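Local coordinates for putative type VI secretion protein (Escherichia coli, PDB 4HH5), which probably couples ATP hydrolysis to work in type VI secretion as a ClpV ATPase of the ClpA/ClpB family, represented here by its N-terminal domain, at residues A27-T32 against P40-L45; K46-E49 against D54-V57. One frame throughout, in Å; residues are numbered along the deposited sequence.

Contact 1: residues A27-T32 against P40-L45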
ATOM      1  N   ALA A  27       4.654  -2.974 -10.280  1.00 20.70           N
ATOM      2  CA  ALA A  27       5.904  -3.371 -10.942  1.00 21.44           C
ATOM      3  C   ALA A  27       5.696  -3.413 -12.462  1.00 27.15           C
ATOM      4  O   ALA A  27       6.563  -2.945 -13.201  1.00 27.42           O
ATOM      5  CB  ALA A  27       6.369  -4.734 -10.439  1.00 22.17           C
ATOM      6  N   SER A  28       4.532  -3.941 -12.925  1.00 23.53           N
ATOM      7  CA  SER A  28       4.184  -3.997 -14.355  1.00 24.21           C
ATOM      8  C   SER A  28       4.020  -2.593 -14.933  1.00 27.58           C
ATOM      9  O   SER A  28       4.534  -2.325 -16.020  1.00 26.62           O
ATOM     10  CB  SER A  28       2.911  -4.808 -14.583  1.00 28.84           C
ATOM     11  OG  SER A  28       3.144  -6.173 -14.282  1.00 39.20           O
ATOM     12  N   LEU A  29       3.348  -1.690 -14.186  1.00 24.29           N
ATOM     13  CA  LEU A  29       3.140  -0.301 -14.600  1.00 25.05           C
ATOM     14  C   LEU A  29       4.484   0.436 -14.737  1.00 30.59           C
ATOM     15  O   LEU A  29       4.699   1.123 -15.738  1.00 29.68           O
ATOM     16  CB  LEU A  29       2.172   0.405 -13.633  1.00 25.40           C
ATOM     17  CG  LEU A  29       2.060   1.937 -13.690  1.00 30.76           C
ATOM     18  CD1 LEU A  29       1.314   2.407 -14.943  1.00 31.23           C
ATOM     19  CD2 LEU A  29       1.365   2.460 -12.447  1.00 33.87           C
ATOM     20  N   CYS A  30       5.405   0.231 -13.775  1.00 29.52           N
ATOM     21  CA  CYS A  30       6.758   0.802 -13.805  1.00 30.78           C
ATOM     22  C   CYS A  30       7.522   0.348 -15.036  1.00 32.19           C
ATOM     23  O   CYS A  30       8.209   1.163 -15.652  1.00 31.21           O
ATOM     24  CB  CYS A  30       7.519   0.450 -12.534  1.00 32.59           C
ATOM     25  SG  CYS A  30       7.048   1.430 -11.098  1.00 37.64           S
ATOM     26  N   GLN A  31       7.405  -0.959 -15.386  1.00 27.55           N
ATOM     27  CA  GLN A  31       8.055  -1.564 -16.551  1.00 26.94           C
ATOM     28  C   GLN A  31       7.559  -0.924 -17.844  1.00 29.84           C
ATOM     29  O   GLN A  31       8.395  -0.544 -18.665  1.00 28.46           O
ATOM     30  CB  GLN A  31       7.842  -3.084 -16.573  1.00 28.41           C
ATOM     31  CG  GLN A  31       8.902  -3.839 -17.366  1.00 47.63           C
ATOM     32  CD  GLN A  31       8.865  -5.331 -17.145  1.00 71.48           C
ATOM     33  OE1 GLN A  31       8.877  -6.117 -18.097  1.00 68.81           O
ATOM     34  NE2 GLN A  31       8.857  -5.764 -15.891  1.00 67.25           N
ATOM     35  N   THR A  32       6.216  -0.746 -18.005  1.00 26.47           N
ATOM     36  CA  THR A  32       5.619  -0.116 -19.202  1.00 26.57           C
ATOM     37  C   THR A  32       6.088   1.329 -19.395  1.00 31.37           C
ATOM     38  O   THR A  32       6.069   1.825 -20.521  1.00 30.99           O
ATOM     39  CB  THR A  32       4.077  -0.158 -19.200  1.00 32.53           C
ATOM     40  OG1 THR A  32       3.575   0.675 -18.156  1.00 33.99           O
ATOM     41  CG2 THR A  32       3.506  -1.569 -19.113  1.00 31.81           C
ATOM     42  N   PRO A  40       5.616   3.800  -3.169  1.00 22.05           N
ATOM     43  CA  PRO A  40       4.314   3.542  -2.525  1.00 21.02           C
ATOM     44  C   PRO A  40       3.161   4.146  -3.317  1.00 23.75           C
ATOM     45  O   PRO A  40       2.074   3.598  -3.271  1.00 22.79           O
ATOM     46  CB  PRO A  40       4.450   4.203  -1.145  1.00 22.65           C
ATOM     47  CG  PRO A  40       5.913   4.342  -0.920  1.00 27.38           C
ATOM     48  CD  PRO A  40       6.496   4.585  -2.276  1.00 23.29           C
ATOM     49  N   GLU A  41       3.406   5.244  -4.079  1.00 21.63           N
ATOM     50  CA  GLU A  41       2.377   5.867  -4.921  1.00 21.08           C
ATOM     51  C   GLU A  41       1.940   4.905  -6.027  1.00 22.82           C
ATOM     52  O   GLU A  41       0.737   4.812  -6.289  1.00 21.31           O
ATOM     53  CB  GLU A  41       2.843   7.208  -5.515  1.00 22.70           C
ATOM     54  CG  GLU A  41       2.980   8.333  -4.500  1.00 26.27           C
ATOM     55  CD  GLU A  41       4.297   8.419  -3.751  1.00 36.19           C
ATOM     56  OE1 GLU A  41       5.124   7.481  -3.840  1.00 25.16           O
ATOM     57  OE2 GLU A  41       4.504   9.448  -3.074  1.00 29.88           O
ATOM     58  N   HIS A  42       2.908   4.172  -6.658  1.00 19.03           N
ATOM     59  CA  HIS A  42       2.607   3.171  -7.700  1.00 18.98           C
ATOM     60  C   HIS A  42       1.722   2.068  -7.100  1.00 20.06           C
ATOM     61  O   HIS A  42       0.749   1.639  -7.731  1.00 18.70           O
ATOM     62  CB  HIS A  42       3.885   2.529  -8.264  1.00 20.28           C
ATOM     63  CG  HIS A  42       4.685   3.410  -9.179  1.00 24.30           C
ATOM     64  ND1 HIS A  42       5.905   3.937  -8.788  1.00 26.42           N
ATOM     65  CD2 HIS A  42       4.439   3.778 -10.457  1.00 26.30           C
ATOM     66  CE1 HIS A  42       6.344   4.637  -9.825  1.00 25.90           C
ATOM     67  NE2 HIS A  42       5.504   4.565 -10.855  1.00 26.03           N
ATOM     68  N   TRP A  43       2.064   1.627  -5.878  1.00 16.20           N
ATOM     69  CA  TRP A  43       1.336   0.598  -5.142  1.00 16.20           C
ATOM     70  C   TRP A  43      -0.073   1.059  -4.778  1.00 18.79           C
ATOM     71  O   TRP A  43      -1.021   0.319  -5.018  1.00 18.10           O
ATOM     72  CB  TRP A  43       2.112   0.199  -3.888  1.00 15.66           C
ATOM     73  CG  TRP A  43       1.788  -1.167  -3.347  1.00 16.71           C
ATOM     74  CD1 TRP A  43       0.935  -2.093  -3.879  1.00 19.16           C
ATOM     75  CD2 TRP A  43       2.344  -1.762  -2.169  1.00 16.88           C
ATOM     76  NE1 TRP A  43       0.918  -3.224  -3.095  1.00 18.74           N
ATOM     77  CE2 TRP A  43       1.789  -3.053  -2.047  1.00 20.31           C
ATOM     78  CE3 TRP A  43       3.283  -1.337  -1.215  1.00 18.74           C
ATOM     79  CZ2 TRP A  43       2.149  -3.926  -1.019  1.00 20.08           C
ATOM     80  CZ3 TRP A  43       3.645  -2.207  -0.199  1.00 20.51           C
ATOM     81  CH2 TRP A  43       3.080  -3.485  -0.110  1.00 20.96           C
ATOM     82  N   LEU A  44      -0.220   2.278  -4.213  1.00 16.11           N
ATOM     83  CA  LEU A  44      -1.533   2.827  -3.823  1.00 16.19           C
ATOM     84  C   LEU A  44      -2.467   2.965  -5.022  1.00 19.43           C
ATOM     85  O   LEU A  44      -3.650   2.646  -4.907  1.00 17.99           O
ATOM     86  CB  LEU A  44      -1.407   4.171  -3.071  1.00 16.69           C
ATOM     87  CG  LEU A  44      -0.801   4.104  -1.658  1.00 22.00           C
ATOM     88  CD1 LEU A  44      -0.279   5.459  -1.228  1.00 22.62           C
ATOM     89  CD2 LEU A  44      -1.796   3.571  -0.630  1.00 23.29           C
ATOM     90  N   LEU A  45      -1.925   3.385  -6.180  1.00 17.15           N
ATOM     91  CA  LEU A  45      -2.688   3.517  -7.419  1.00 17.87           C
ATOM     92  C   LEU A  45      -3.313   2.158  -7.765  1.00 19.72           C
ATOM     93  O   LEU A  45      -4.512   2.084  -8.012  1.00 19.11           O
ATOM     94  CB  LEU A  45      -1.755   3.994  -8.547  1.00 18.93           C
ATOM     95  CG  LEU A  45      -2.384   4.303  -9.911  1.00 25.42           C
ATOM     96  CD1 LEU A  45      -1.734   5.492 -10.530  1.00 26.58           C
ATOM     97  CD2 LEU A  45      -2.220   3.133 -10.875  1.00 29.45           C
TER

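Contact 2: residues K46-E49 against D54-V57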
ATOM      1  N   LYS A  46      -2.496   1.089  -7.762  1.00 16.32           N
ATOM      2  CA  LYS A  46      -2.943  -0.262  -8.085  1.00 16.47           C
ATOM      3  C   LYS A  46      -3.850  -0.857  -7.038  1.00 19.54           C
ATOM      4  O   LYS A  46      -4.774  -1.586  -7.404  1.00 19.01           O
ATOM      5  CB  LYS A  46      -1.774  -1.181  -8.435  1.00 19.73           C
ATOM      6  CG  LYS A  46      -1.167  -0.857  -9.801  1.00 24.50           C
ATOM      7  CD  LYS A  46      -2.040  -1.386 -10.941  1.00 29.78           C
ATOM      8  CE  LYS A  46      -1.707  -0.742 -12.261  1.00 40.87           C
ATOM      9  NZ  LYS A  46      -2.651  -1.167 -13.322  1.00 48.72           N
ATOM     10  N   LEU A  47      -3.649  -0.501  -5.752  1.00 15.78           N
ATOM     11  CA  LEU A  47      -4.551  -0.952  -4.692  1.00 16.18           C
ATOM     12  C   LEU A  47      -5.954  -0.361  -4.924  1.00 21.84           C
ATOM     13  O   LEU A  47      -6.941  -1.099  -4.933  1.00 21.01           O
ATOM     14  CB  LEU A  47      -4.026  -0.578  -3.296  1.00 15.92           C
ATOM     15  CG  LEU A  47      -2.870  -1.432  -2.739  1.00 19.51           C
ATOM     16  CD1 LEU A  47      -2.159  -0.690  -1.599  1.00 19.63           C
ATOM     17  CD2 LEU A  47      -3.372  -2.789  -2.226  1.00 17.55           C
ATOM     18  N   LEU A  48      -6.026   0.963  -5.166  1.00 19.64           N
ATOM     19  CA  LEU A  48      -7.285   1.664  -5.435  1.00 20.27           C
ATOM     20  C   LEU A  48      -7.905   1.207  -6.747  1.00 24.90           C
ATOM     21  O   LEU A  48      -9.128   1.173  -6.856  1.00 24.69           O
ATOM     22  CB  LEU A  48      -7.101   3.196  -5.423  1.00 20.60           C
ATOM     23  CG  LEU A  48      -6.654   3.835  -4.100  1.00 25.86           C
ATOM     24  CD1 LEU A  48      -6.407   5.305  -4.288  1.00 27.02           C
ATOM     25  CD2 LEU A  48      -7.681   3.616  -2.972  1.00 28.15           C
ATOM     26  N   GLU A  49      -7.069   0.805  -7.730  1.00 21.65           N
ATOM     27  CA  GLU A  49      -7.556   0.282  -9.003  1.00 21.00           C
ATOM     28  C   GLU A  49      -8.316  -1.041  -8.827  1.00 23.77           C
ATOM     29  O   GLU A  49      -9.297  -1.292  -9.536  1.00 22.60           O
ATOM     30  CB  GLU A  49      -6.425   0.129 -10.010  1.00 21.94           C
ATOM     31  CG  GLU A  49      -6.955  -0.093 -11.406  1.00 29.32           C
ATOM     32  CD  GLU A  49      -5.971   0.178 -12.518  1.00 38.06           C
ATOM     33  OE1 GLU A  49      -4.808   0.526 -12.218  1.00 37.89           O
ATOM     34  OE2 GLU A  49      -6.383   0.082 -13.695  1.00 26.01           O
ATOM     35  N   ASP A  54      -9.288  -2.773   1.912  1.00 14.63           N
ATOM     36  CA  ASP A  54      -9.438  -1.953   3.111  1.00 14.16           C
ATOM     37  C   ASP A  54      -9.519  -0.461   2.827  1.00 17.84           C
ATOM     38  O   ASP A  54     -10.356   0.205   3.423  1.00 16.55           O
ATOM     39  CB  ASP A  54      -8.373  -2.277   4.183  1.00 15.34           C
ATOM     40  CG  ASP A  54      -8.277  -3.745   4.592  1.00 19.84           C
ATOM     41  OD1 ASP A  54      -9.285  -4.469   4.460  1.00 20.21           O
ATOM     42  OD2 ASP A  54      -7.229  -4.143   5.122  1.00 18.60           O
ATOM     43  N   LEU A  55      -8.688   0.054   1.897  1.00 15.92           N
ATOM     44  CA  LEU A  55      -8.661   1.475   1.528  1.00 16.76           C
ATOM     45  C   LEU A  55     -10.005   1.973   1.007  1.00 18.89           C
ATOM     46  O   LEU A  55     -10.468   3.036   1.435  1.00 18.23           O
ATOM     47  CB  LEU A  55      -7.572   1.757   0.480  1.00 17.80           C
ATOM     48  CG  LEU A  55      -6.116   1.730   0.930  1.00 24.83           C
ATOM     49  CD1 LEU A  55      -5.199   1.920  -0.270  1.00 25.07           C
ATOM     50  CD2 LEU A  55      -5.817   2.838   1.951  1.00 30.43           C
ATOM     51  N   THR A  56     -10.616   1.212   0.073  1.00 14.82           N
ATOM     52  CA  THR A  56     -11.922   1.529  -0.528  1.00 14.84           C
ATOM     53  C   THR A  56     -13.031   1.525   0.525  1.00 17.00           C
ATOM     54  O   THR A  56     -13.869   2.430   0.521  1.00 16.14           O
ATOM     55  CB  THR A  56     -12.219   0.577  -1.708  1.00 25.16           C
ATOM     56  OG1 THR A  56     -11.201   0.763  -2.691  1.00 26.00           O
ATOM     57  CG2 THR A  56     -13.603   0.814  -2.332  1.00 23.84           C
ATOM     58  N   VAL A  57     -13.024   0.532   1.424  1.00 13.72           N
ATOM     59  CA  VAL A  57     -14.005   0.412   2.524  1.00 13.61           C
ATOM     60  C   VAL A  57     -13.941   1.661   3.433  1.00 17.51           C
ATOM     61  O   VAL A  57     -14.980   2.234   3.780  1.00 17.01           O
ATOM     62  CB  VAL A  57     -13.820  -0.921   3.305  1.00 17.85           C
ATOM     63  CG1 VAL A  57     -14.635  -0.942   4.603  1.00 17.55           C
ATOM     64  CG2 VAL A  57     -14.185  -2.118   2.424  1.00 17.75           C
TER
HETATM   65  O   HOH W   1     -11.150   2.538  -4.661  1.00 41.90           O

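Contact 1: residues A27-T32 against P40-L45
His42 and Leu29 bury the most surface here, followed by Cys30, and the imidazole of His42 is the group both others touch. Cys30 places its sulfur squarely over one face of the ring: SG sits 3.4 Å from the His42 ring centroid and only 3° off the ring normal, so all five ring atoms are almost equally distant from it. Leu29 comes to the same ring at its edge, in the plane, with its CD2 3.9 Å from CD2 of His42. Having CG anti to the backbone N (chi1 166°) carries the Leu29 branch across to the neighbouring helix, where CD2 also meets CD2 of Leu45 at 4.0 Å, the two side chains crossing at about a right angle. The ring is further fixed by a hydrogen bond between its ND1 and the backbone N of Thr39, just before the helix, and by an edge-to-face contact with Trp76. No hydrogen bond links 27-32 to 40-45. The short helix axes pass 9.9 Å apart with their directions at 116°. This is helix-helix core packing in the all-helical Clp N-terminal domain, with a sulfur-aromatic contact where helix 17-32 meets helix 40-50.

Contact 2: residues K46-E49 against D54-V57
Leu48 and Leu55 meet with their side chains at about a right angle, and these two bury the most surface in the contact. One methyl of Leu48 does the touching: CD2 lies 3.9 Å from CB of Leu55 and 4.0 Å from its CD1, so it rests against the base and one branch of the partner at once. The CB of Leu48 does not itself point at helix 54-61; the end of the side chain makes the approach, with CG anti to the carbonyl carbon (chi1 -63°). Leu55, in contrast, starts out toward 46-49 from its CB. The same CD1 also packs on CB of Leu47 at 4.1 Å. Leu47 thus offers the root of its side chain to this partner, and Leu55 is the residue shared by both apolar contacts.

No direct hydrogen bond joins the segments, but a water bridges them beside the leucines. It donates to the carbonyl O of Leu48 over a long 3.3 Å and pairs more closely with OG1 of Thr56, at 2.7 Å. Within 46-49, one helical turn carries a salt bridge: NZ of Lys46 is 3.0 Å from OE1 of Glu49 and meets it from above the carboxylate plane, 50° out of it.

Around this pair the fold closes in with several helices. Leu47 packs on Tyr18, Cys19 and Ala22 of helix 17-32 and on Leu118 of helix 115-124, while Leu48 rests on Met66, Ile69 and Leu73 of helix 66-78. Leu55 touches Leu119, and at the start of helix 54-61 Asp54 forms a salt bridge with Arg114. The leucines joining helix 40-50 to helix 54-61 are thus surrounded by helices 17-32, 66-78 and 115-124 of the Clp N-terminal domain.

Both contacts use helix 40-50, contact 1 through its first half and contact 2 through its second. They come in series along the chain: 27-32 pairs with 40-45 before 46-49 pairs with 54-57, and their centres lie 14 Å apart. They also touch directly, since CD2 of Leu44 packs 3.8 Å from CD1 of Leu55. Helix 40-50 lies between helix 17-32, which it meets in both halves, and helix 54-61, which it meets through its second, while helix 66-78 supplies side chains to both contacts. All four segments fall in the Clp R region, and the two contacts join three successive helices of the N-terminal domain.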